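Cellulose 1,4-beta-cellobiosidase (PDB 4JJJ) probably cleaves cellulose chains to release cellobiose, this chain being the family 48 glycoside hydrolase catalytic part of a longer protein. Local coordinates at residues T354-Q359 against D434-A439; Y333-V338 against Q350-S355; L428-G433 against L509-K514. The protein carries 1 engineered substitution. All coordinates share one frame; numbering follows the deposited sequence.

Contact 1 (T354-Q359 against D434-A439); sequences TSFDRQ and DARAEA. With ZN (zinc ion), chain T; CA (calcium ion), chain G.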
loop_
_atom_site.group_PDB
_atom_site.type_symbol
_atom_site.label_atom_id
_atom_site.label_comp_id
_atom_site.label_asym_id
_atom_site.label_seq_id
_atom_site.Cartn_x
_atom_site.Cartn_y
_atom_site.Cartn_z
ATOM N N THR A 354 7.811 -0.750 20.659
ATOM C CA THR A 354 7.661 0.727 20.647
ATOM C C THR A 354 6.644 1.140 19.582
ATOM O O THR A 354 5.776 1.934 19.864
ATOM C CB THR A 354 9.005 1.373 20.405
ATOM O OG1 THR A 354 9.914 0.952 21.418
ATOM C CG2 THR A 354 8.894 2.836 20.408
ATOM N N SER A 355 6.766 0.548 18.436
ATOM C CA SER A 355 5.800 0.831 17.320
ATOM C C SER A 355 4.342 0.455 17.648
ATOM O O SER A 355 3.426 1.186 17.294
ATOM C CB SER A 355 6.229 0.143 16.006
ATOM O OG SER A 355 5.434 0.553 14.897
ATOM N N PHE A 356 4.133 -0.710 18.286
ATOM C CA PHE A 356 2.802 -1.134 18.698
ATOM C C PHE A 356 2.127 -0.012 19.500
ATOM O O PHE A 356 0.988 0.414 19.232
ATOM C CB PHE A 356 2.903 -2.440 19.440
ATOM C CG PHE A 356 1.615 -2.987 20.001
ATOM C CD1 PHE A 356 0.471 -3.048 19.245
ATOM C CD2 PHE A 356 1.537 -3.517 21.279
ATOM C CE1 PHE A 356 -0.708 -3.577 19.734
ATOM C CE2 PHE A 356 0.394 -4.070 21.787
ATOM C CZ PHE A 356 -0.751 -4.102 21.017
ATOM N N ASP A 357 2.814 0.423 20.545
ATOM C CA ASP A 357 2.344 1.521 21.386
ATOM C C ASP A 357 2.153 2.824 20.591
ATOM O O ASP A 357 1.063 3.445 20.665
ATOM C CB ASP A 357 3.340 1.754 22.520
ATOM C CG ASP A 357 3.088 3.024 23.304
ATOM O OD1 ASP A 357 1.954 3.122 23.789
ATOM O OD2 ASP A 357 4.019 3.918 23.325
ATOM N N ARG A 358 3.180 3.219 19.842
ATOM C CA ARG A 358 3.152 4.461 19.121
ATOM C C ARG A 358 1.982 4.510 18.065
ATOM O O ARG A 358 1.280 5.515 17.915
ATOM C CB ARG A 358 4.440 4.733 18.385
ATOM C CG ARG A 358 4.601 6.170 17.905
ATOM C CD ARG A 358 4.815 7.166 19.012
ATOM N NE ARG A 358 5.982 6.974 19.849
ATOM C CZ ARG A 358 7.191 7.470 19.515
ATOM N NH1 ARG A 358 7.425 8.082 18.387
ATOM N NH2 ARG A 358 8.202 7.340 20.335
ATOM N N GLN A 359 1.765 3.366 17.406
ATOM C CA GLN A 359 0.705 3.322 16.395
ATOM C C GLN A 359 -0.649 3.501 17.072
ATOM O O GLN A 359 -1.502 4.234 16.549
ATOM C CB GLN A 359 0.739 1.996 15.654
ATOM C CG GLN A 359 1.918 1.830 14.690
ATOM C CD GLN A 359 1.796 0.582 13.837
ATOM O OE1 GLN A 359 0.725 0.174 13.388
ATOM N NE2 GLN A 359 2.919 -0.105 13.741
ATOM N N ASP A 434 -7.651 -5.416 23.968
ATOM C CA ASP A 434 -6.854 -4.201 24.176
ATOM C C ASP A 434 -7.789 -2.985 24.397
ATOM O O ASP A 434 -8.523 -2.583 23.479
ATOM C CB ASP A 434 -5.909 -3.957 22.996
ATOM C CG ASP A 434 -4.883 -2.896 23.290
ATOM O OD1 ASP A 434 -5.274 -1.715 23.463
ATOM O OD2 ASP A 434 -3.687 -3.294 23.308
ATOM N N ALA A 435 -7.732 -2.421 25.579
ATOM C CA ALA A 435 -8.625 -1.291 25.954
ATOM C C ALA A 435 -8.423 -0.067 25.054
ATOM O O ALA A 435 -9.345 0.732 24.923
ATOM C CB ALA A 435 -8.399 -0.903 27.394
ATOM N N ARG A 436 -7.231 0.115 24.560
ATOM C CA ARG A 436 -6.888 1.238 23.684
ATOM C C ARG A 436 -7.628 1.037 22.369
ATOM O O ARG A 436 -8.278 1.986 21.817
ATOM C CB ARG A 436 -5.392 1.402 23.432
ATOM C CG ARG A 436 -4.606 1.573 24.777
ATOM C CD ARG A 436 -3.113 1.354 24.590
ATOM N NE ARG A 436 -2.806 -0.015 24.279
ATOM C CZ ARG A 436 -1.572 -0.540 24.222
ATOM N NH1 ARG A 436 -0.549 0.264 24.430
ATOM N NH2 ARG A 436 -1.377 -1.803 23.838
ATOM N N ALA A 437 -7.492 -0.132 21.805
ATOM C CA ALA A 437 -8.290 -0.482 20.593
ATOM C C ALA A 437 -9.772 -0.315 20.801
ATOM O O ALA A 437 -10.488 0.223 19.971
ATOM C CB ALA A 437 -7.967 -1.864 20.160
ATOM N N GLU A 438 -10.245 -0.782 21.964
ATOM C CA GLU A 438 -11.676 -0.702 22.299
ATOM C C GLU A 438 -12.169 0.766 22.291
ATOM O O GLU A 438 -13.229 1.044 21.700
ATOM C CB GLU A 438 -11.881 -1.285 23.687
ATOM C CG GLU A 438 -13.320 -1.359 24.084
ATOM C CD GLU A 438 -13.542 -1.936 25.465
ATOM O OE1 GLU A 438 -12.672 -2.093 26.244
ATOM O OE2 GLU A 438 -14.677 -2.247 25.737
ATOM N N ALA A 439 -11.361 1.668 22.842
ATOM C CA ALA A 439 -11.790 3.078 22.878
ATOM C C ALA A 439 -11.916 3.644 21.509
ATOM O O ALA A 439 -12.876 4.382 21.248
ATOM C CB ALA A 439 -10.870 3.902 23.713
HETATM ZN ZN ZN T . 1.699 4.848 24.771
HETATM CA CA CA G . -16.601 -0.515 25.269
HETATM O O HOH W 1 -0.617 3.154 22.909
HETATM O O HOH W 2 2.937 5.005 26.402
HETATM O O HOH W 3 -18.283 -2.183 25.304
HETATM O O HOH W 4 -17.625 -0.030 27.166
HETATM O O HOH W 5 -16.765 -2.233 23.575
#
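The N-terminal end of helix 435-450, with its N-cap Asp-434 and with Arg-436, meets the part of helix 348-365 where Phe-356 and the zinc ligand Asp-357 sit. OD1 of Asp-434 accepts from Ala-437 N at 3.2 Å, reached on the anti side and tilted well out of the carboxylate plane, and more weakly from Arg-436 N. The other side of the carboxylate holds the arginine in a side-on, two-nitrogen salt bridge. Arg-436 NE gives to Asp-434 OD1 at 3.1 Å, and Arg-436 NH2 gives to Asp-434 OD2 at 2.8 Å. Both bonds are nearly straight and use syn lone pairs, and both acceptors lie in the guanidinium plane. Two bonds in one plane fix the rotation of the guanidinium. A bend in the arginine chain (chi3 -68°) brings it round to this position. NH2 of Arg-436 also touches CE2 of Phe-356 at 3.5 Å. The guanidinium and ring planes are 83° apart, and any cation-pi attraction is weak at this range. OD2 of Asp-434 lies 3.8 Å from CZ of the same ring. Arg-436 NH1 stands 3.9 Å from Asp-357 OD1, too far for a direct bond. A water gives to Asp-357 OD1 at 2.7 Å and accepts weakly from Arg-436 NH1. This link is less certain, since Asp-357 has two conformers. In the conformer given, Asp-357 OD1 binds zinc at 2.0 Å together with Glu-361. The nearby positive charge would probably temper the negative charge of the aspartate. One turn beyond Asp-434, on helix 435-450, Glu-438 binds calcium with Asp-442. Phe-356 is packed between helix 329-337, at Ala-332, and helix 416-432, at Leu-428, while Ala-437 rests on Val-425 of helix 416-432.

Contact 2 (Y333-V338 against Q350-S355); sequences YALSQV and QDWATS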
loop_
_atom_site.group_PDB
_atom_site.type_symbol
_atom_site.label_atom_id
_atom_site.label_comp_id
_atom_site.label_asym_id
_atom_site.label_seq_id
_atom_site.Cartn_x
_atom_site.Cartn_y
_atom_site.Cartn_z
ATOM N N TYR A 333 1.535 -6.036 17.233
ATOM C CA TYR A 333 1.333 -6.903 18.409
ATOM C C TYR A 333 2.051 -8.196 18.118
ATOM O O TYR A 333 2.764 -8.729 19.019
ATOM C CB TYR A 333 -0.190 -7.164 18.546
ATOM C CG TYR A 333 -0.453 -8.364 19.446
ATOM C CD1 TYR A 333 -0.351 -8.210 20.789
ATOM C CD2 TYR A 333 -0.883 -9.528 18.924
ATOM C CE1 TYR A 333 -0.662 -9.296 21.632
ATOM C CE2 TYR A 333 -1.095 -10.619 19.739
ATOM C CZ TYR A 333 -0.955 -10.444 21.058
ATOM O OH TYR A 333 -1.243 -11.546 21.913
ATOM N N ALA A 334 1.854 -8.797 16.948
ATOM C CA ALA A 334 2.447 -10.123 16.612
ATOM C C ALA A 334 3.955 -10.053 16.693
ATOM O O ALA A 334 4.589 -10.972 17.309
ATOM C CB ALA A 334 1.987 -10.665 15.268
ATOM N N LEU A 335 4.522 -9.096 16.034
ATOM C CA LEU A 335 6.009 -8.981 15.930
ATOM C C LEU A 335 6.643 -8.697 17.293
ATOM O O LEU A 335 7.791 -9.105 17.552
ATOM C CB LEU A 335 6.440 -7.970 14.898
ATOM C CG LEU A 335 6.172 -8.335 13.459
ATOM C CD1 LEU A 335 6.197 -7.069 12.609
ATOM C CD2 LEU A 335 7.199 -9.369 12.937
ATOM N N SER A 336 5.942 -7.976 18.125
ATOM C CA SER A 336 6.436 -7.630 19.482
ATOM C C SER A 336 6.170 -8.700 20.536
ATOM O O SER A 336 7.005 -8.880 21.436
ATOM C CB SER A 336 5.959 -6.269 19.944
ATOM O OG SER A 336 4.582 -6.151 20.108
ATOM N N GLN A 337 5.075 -9.442 20.430
ATOM C CA GLN A 337 4.639 -10.330 21.518
ATOM C C GLN A 337 4.389 -11.805 21.266
ATOM O O GLN A 337 4.188 -12.552 22.235
ATOM C CB GLN A 337 3.349 -9.807 22.114
ATOM C CG GLN A 337 3.569 -8.537 22.876
ATOM C CD GLN A 337 2.385 -8.172 23.811
ATOM O OE1 GLN A 337 1.761 -9.047 24.439
ATOM N NE2 GLN A 337 2.077 -6.914 23.881
ATOM N N VAL A 338 4.436 -12.238 20.009
ATOM C CA VAL A 338 4.204 -13.654 19.658
ATOM C C VAL A 338 5.504 -14.299 19.308
ATOM O O VAL A 338 6.235 -13.899 18.378
ATOM C CB VAL A 338 3.263 -13.728 18.462
ATOM C CG1 VAL A 338 3.074 -15.147 18.058
ATOM C CG2 VAL A 338 1.907 -13.144 18.821
ATOM N N GLN A 350 12.115 -4.977 20.365
ATOM C CA GLN A 350 11.954 -3.701 21.062
ATOM C C GLN A 350 11.370 -2.637 20.135
ATOM O O GLN A 350 10.486 -1.848 20.550
ATOM C CB GLN A 350 13.338 -3.229 21.566
ATOM C CG GLN A 350 13.281 -1.960 22.409
ATOM C CD GLN A 350 12.624 -2.147 23.782
ATOM O OE1 GLN A 350 12.888 -3.119 24.515
ATOM N NE2 GLN A 350 11.828 -1.117 24.190
ATOM N N ASP A 351 11.871 -2.600 18.940
ATOM C CA ASP A 351 11.421 -1.570 17.972
ATOM C C ASP A 351 9.932 -1.776 17.711
ATOM O O ASP A 351 9.154 -0.798 17.643
ATOM C CB ASP A 351 12.288 -1.560 16.716
ATOM C CG ASP A 351 13.616 -0.957 16.907
ATOM O OD1 ASP A 351 13.913 -0.315 17.939
ATOM O OD2 ASP A 351 14.442 -1.152 16.008
ATOM N N TRP A 352 9.520 -3.030 17.488
ATOM C CA TRP A 352 8.090 -3.349 17.219
ATOM C C TRP A 352 7.247 -3.125 18.455
ATOM O O TRP A 352 6.103 -2.719 18.335
ATOM C CB TRP A 352 7.950 -4.729 16.642
ATOM C CG TRP A 352 8.187 -4.692 15.146
ATOM C CD1 TRP A 352 9.318 -5.097 14.462
ATOM C CD2 TRP A 352 7.340 -4.137 14.198
ATOM N NE1 TRP A 352 9.156 -4.877 13.115
ATOM C CE2 TRP A 352 7.919 -4.314 12.942
ATOM C CE3 TRP A 352 6.061 -3.549 14.274
ATOM C CZ2 TRP A 352 7.286 -3.909 11.792
ATOM C CZ3 TRP A 352 5.418 -3.203 13.119
ATOM C CH2 TRP A 352 6.029 -3.366 11.877
ATOM N N ALA A 353 7.808 -3.343 19.686
ATOM C CA ALA A 353 7.013 -3.038 20.892
ATOM C C ALA A 353 6.791 -1.510 21.018
ATOM O O ALA A 353 5.658 -1.030 21.304
ATOM C CB ALA A 353 7.678 -3.579 22.105
ATOM N N THR A 354 7.811 -0.750 20.659
ATOM C CA THR A 354 7.661 0.727 20.647
ATOM C C THR A 354 6.644 1.140 19.582
ATOM O O THR A 354 5.776 1.934 19.864
ATOM C CB THR A 354 9.005 1.373 20.405
ATOM O OG1 THR A 354 9.914 0.952 21.418
ATOM C CG2 THR A 354 8.894 2.836 20.408
ATOM N N SER A 355 6.766 0.548 18.436
ATOM C CA SER A 355 5.800 0.831 17.320
ATOM C C SER A 355 4.342 0.455 17.648
ATOM O O SER A 355 3.426 1.186 17.294
ATOM C CB SER A 355 6.229 0.143 16.006
ATOM O OG SER A 355 5.434 0.553 14.897
#
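Trp-352 NE1 gives a hydrogen bond to Gly-260 O, while its indole takes Leu-335 on one face. The ring is therefore held at its polar edge where the leucine packs on it. Leu-335 CD1 sits over the six-membered ring, 3.4 Å from its centroid and 16° off the normal, a close CH-pi contact. Its nearest ring atom is Trp-352 CE2, at 3.3 Å. Leu-335 CB follows behind, 3.7 Å from Trp-352 CG. The two segments belong to helices 329-337 and 348-365, consecutive in the chain and joined by a short connection as a helical hairpin of the (alpha/alpha)6 fold. Their axes come within 7.8 Å, and their directions are 137° apart. This closeness suits the small residues Ser-336 and Ala-353. Ser-336 CB lies 3.5 Å from Ala-353 N and 3.9 Å from Ala-353 CB. Its OG stands between the backbone N and the carbonyl carbon (chi1 64°), which turns it back to bond with Ala-332 O of its own helix. Leu-335 also touches Val-230 of helix 223-242.

Contact 3 (L428-G433 against L509-K514); sequences LYYVTG and LMYYAK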
loop_
_atom_site.group_PDB
_atom_site.type_symbol
_atom_site.label_atom_id
_atom_site.label_comp_id
_atom_site.label_asym_id
_atom_site.label_seq_id
_atom_site.Cartn_x
_atom_site.Cartn_y
_atom_site.Cartn_z
ATOM N N LEU A 428 -7.153 -6.908 16.741
ATOM C CA LEU A 428 -6.439 -6.827 18.012
ATOM C C LEU A 428 -7.387 -6.934 19.176
ATOM O O LEU A 428 -7.125 -7.683 20.164
ATOM C CB LEU A 428 -5.622 -5.540 18.060
ATOM C CG LEU A 428 -4.906 -5.312 19.357
ATOM C CD1 LEU A 428 -3.765 -6.377 19.473
ATOM C CD2 LEU A 428 -4.336 -3.884 19.396
ATOM N N TYR A 429 -8.452 -6.132 19.135
ATOM C CA TYR A 429 -9.452 -6.123 20.185
ATOM C C TYR A 429 -10.059 -7.520 20.389
ATOM O O TYR A 429 -10.123 -8.022 21.485
ATOM C CB TYR A 429 -10.547 -5.104 19.824
ATOM C CG TYR A 429 -11.653 -5.001 20.795
ATOM C CD1 TYR A 429 -11.442 -4.776 22.153
ATOM C CD2 TYR A 429 -12.924 -5.191 20.364
ATOM C CE1 TYR A 429 -12.506 -4.743 23.019
ATOM C CE2 TYR A 429 -14.018 -5.153 21.219
ATOM C CZ TYR A 429 -13.801 -4.931 22.551
ATOM O OH TYR A 429 -14.931 -4.815 23.414
ATOM N N TYR A 430 -10.345 -8.226 19.268
ATOM C CA TYR A 430 -10.777 -9.611 19.358
ATOM C C TYR A 430 -9.759 -10.478 20.078
ATOM O O TYR A 430 -10.153 -11.300 20.958
ATOM C CB TYR A 430 -11.108 -10.111 17.972
ATOM C CG TYR A 430 -11.279 -11.599 17.854
ATOM C CD1 TYR A 430 -12.267 -12.261 18.585
ATOM C CD2 TYR A 430 -10.479 -12.312 17.002
ATOM C CE1 TYR A 430 -12.383 -13.642 18.484
ATOM C CE2 TYR A 430 -10.637 -13.717 16.871
ATOM C CZ TYR A 430 -11.587 -14.371 17.638
ATOM O OH TYR A 430 -11.711 -15.765 17.428
ATOM N N VAL A 431 -8.501 -10.384 19.688
ATOM C CA VAL A 431 -7.443 -11.260 20.235
ATOM C C VAL A 431 -7.217 -11.010 21.711
ATOM O O VAL A 431 -7.219 -12.016 22.501
ATOM C CB VAL A 431 -6.187 -11.157 19.428
ATOM C CG1 VAL A 431 -5.073 -11.937 20.089
ATOM C CG2 VAL A 431 -6.448 -11.626 17.963
ATOM N N THR A 432 -7.028 -9.765 22.109
ATOM C CA THR A 432 -6.483 -9.465 23.448
ATOM C C THR A 432 -7.456 -8.637 24.287
ATOM O O THR A 432 -7.200 -8.456 25.524
ATOM C CB THR A 432 -5.146 -8.646 23.384
ATOM O OG1 THR A 432 -5.454 -7.301 22.980
ATOM C CG2 THR A 432 -4.113 -9.284 22.506
ATOM N N GLY A 433 -8.537 -8.059 23.721
ATOM C CA GLY A 433 -9.343 -7.145 24.416
ATOM C C GLY A 433 -8.744 -5.749 24.639
ATOM O O GLY A 433 -9.326 -4.925 25.428
ATOM N N LEU A 509 -16.705 -4.896 11.745
ATOM C CA LEU A 509 -17.896 -4.976 12.589
ATOM C C LEU A 509 -18.036 -6.349 13.302
ATOM O O LEU A 509 -18.392 -6.398 14.471
ATOM C CB LEU A 509 -19.165 -4.660 11.758
ATOM C CG LEU A 509 -19.224 -3.177 11.263
ATOM C CD1 LEU A 509 -20.375 -2.956 10.326
ATOM C CD2 LEU A 509 -19.301 -2.222 12.414
ATOM N N MET A 510 -17.713 -7.404 12.604
ATOM C CA MET A 510 -17.777 -8.763 13.176
ATOM C C MET A 510 -16.756 -8.950 14.299
ATOM O O MET A 510 -17.150 -9.461 15.362
ATOM C CB MET A 510 -17.565 -9.800 12.085
ATOM C CG MET A 510 -18.854 -10.021 11.256
ATOM S SD MET A 510 -18.719 -11.451 10.171
ATOM C CE MET A 510 -17.321 -11.065 9.113
ATOM N N TYR A 511 -15.495 -8.586 14.077
ATOM C CA TYR A 511 -14.463 -8.739 15.137
ATOM C C TYR A 511 -14.878 -7.950 16.331
ATOM O O TYR A 511 -14.727 -8.384 17.518
ATOM C CB TYR A 511 -13.071 -8.360 14.598
ATOM C CG TYR A 511 -12.481 -9.373 13.670
ATOM C CD1 TYR A 511 -12.398 -9.120 12.324
ATOM C CD2 TYR A 511 -11.931 -10.556 14.149
ATOM C CE1 TYR A 511 -11.811 -10.070 11.495
ATOM C CE2 TYR A 511 -11.366 -11.520 13.360
ATOM C CZ TYR A 511 -11.330 -11.321 12.005
ATOM O OH TYR A 511 -10.738 -12.173 11.121
ATOM N N TYR A 512 -15.326 -6.699 16.099
ATOM C CA TYR A 512 -15.768 -5.864 17.208
ATOM C C TYR A 512 -16.966 -6.439 17.953
ATOM O O TYR A 512 -17.005 -6.446 19.199
ATOM C CB TYR A 512 -16.147 -4.500 16.674
ATOM C CG TYR A 512 -16.746 -3.564 17.722
ATOM C CD1 TYR A 512 -15.956 -2.979 18.739
ATOM C CD2 TYR A 512 -18.077 -3.236 17.629
ATOM C CE1 TYR A 512 -16.528 -2.080 19.694
ATOM C CE2 TYR A 512 -18.644 -2.384 18.600
ATOM C CZ TYR A 512 -17.857 -1.811 19.570
ATOM O OH TYR A 512 -18.417 -0.923 20.412
ATOM N N ALA A 513 -17.910 -6.942 17.192
ATOM C CA ALA A 513 -19.092 -7.555 17.811
ATOM C C ALA A 513 -18.764 -8.768 18.611
ATOM O O ALA A 513 -19.378 -8.962 19.667
ATOM C CB ALA A 513 -20.102 -7.914 16.731
ATOM N N LYS A 514 -17.872 -9.587 18.097
ATOM C CA LYS A 514 -17.512 -10.843 18.772
ATOM C C LYS A 514 -17.031 -10.532 20.192
ATOM O O LYS A 514 -17.497 -11.207 21.139
ATOM C CB LYS A 514 -16.510 -11.624 17.996
ATOM C CG LYS A 514 -16.086 -12.946 18.667
ATOM C CD LYS A 514 -17.232 -13.890 18.751
ATOM C CE LYS A 514 -16.796 -15.165 19.461
ATOM N NZ LYS A 514 -17.886 -16.151 19.360
#
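The rings of Tyr-430 and Tyr-511 meet obliquely, with planes 51° apart and centroids 5.6 Å from each other. Tyr-430 CD2 comes to the edge of the Tyr-511 ring, near its plane, 3.7 Å from Tyr-511 CD2. Close to the same edge lies Tyr-430 CG. A second tyrosine pair lies alongside. Tyr-429 CE2 touches Tyr-512 CD1 at 3.8 Å, and Tyr-512 O lies in plane at the edge of the Tyr-429 ring, 3.8 Å from Tyr-429 CE2. Lys-514 adds the aliphatic part of its chain. Its CG rests 3.8 Å from Tyr-430 CE1. The chain then bends at chi2 (65°), and NZ goes on to bond with Leu-636 O of helix 620-637. If an alanine stood in place of Tyr-430, Tyr-511 and Lys-514 CG would probably lose their shared partner, and a gap is likely to open between the two helices. The segments come from helices 416-432 and 499-516. Their axes run in nearly the same direction, 29° apart, and approach to 8.4 Å. This is consistent with neighbours in one layer of an (alpha/alpha)6 barrel. The first helix ends here, where Gly-433 takes a positive phi. Tyr-512 OH bonds to Asp-442 OD1, and OD2 of Asp-442 binds calcium with Glu-438. Tyr-430 O accepts from Arg-515 NH1. No hydrogen bond joins the two segments directly. Ring carbons and CG of Lys-514 carry most of the contact, while polar ends such as Tyr-512 OH and Lys-514 NZ turn to other parts of the chain.

Contacts 2 and 3 are buried, whereas contact 1 is partly so. Contacts 1 and 2 share helix 348-365, and Phe-356 joins them by touching Tyr-333 and Ser-336. Contact 3 uses helix 416-432, which runs just before helix 435-450 of contact 1; Leu-428 packs on Phe-356 and Asp-434. Tyr-333 of contact 2 reaches Leu-428 and Thr-432, so all three are neighbours. The chemistry differs with place. Contact 1, with its exposed arginine, has charges, a zinc ion and water. Contact 2 packs a leucine on an indole between successive helices. Contact 3 pairs tyrosines. Contacts 1 and 3 both join helices distant in sequence and border the calcium site, through Glu-438 and through Tyr-512 with Asp-442.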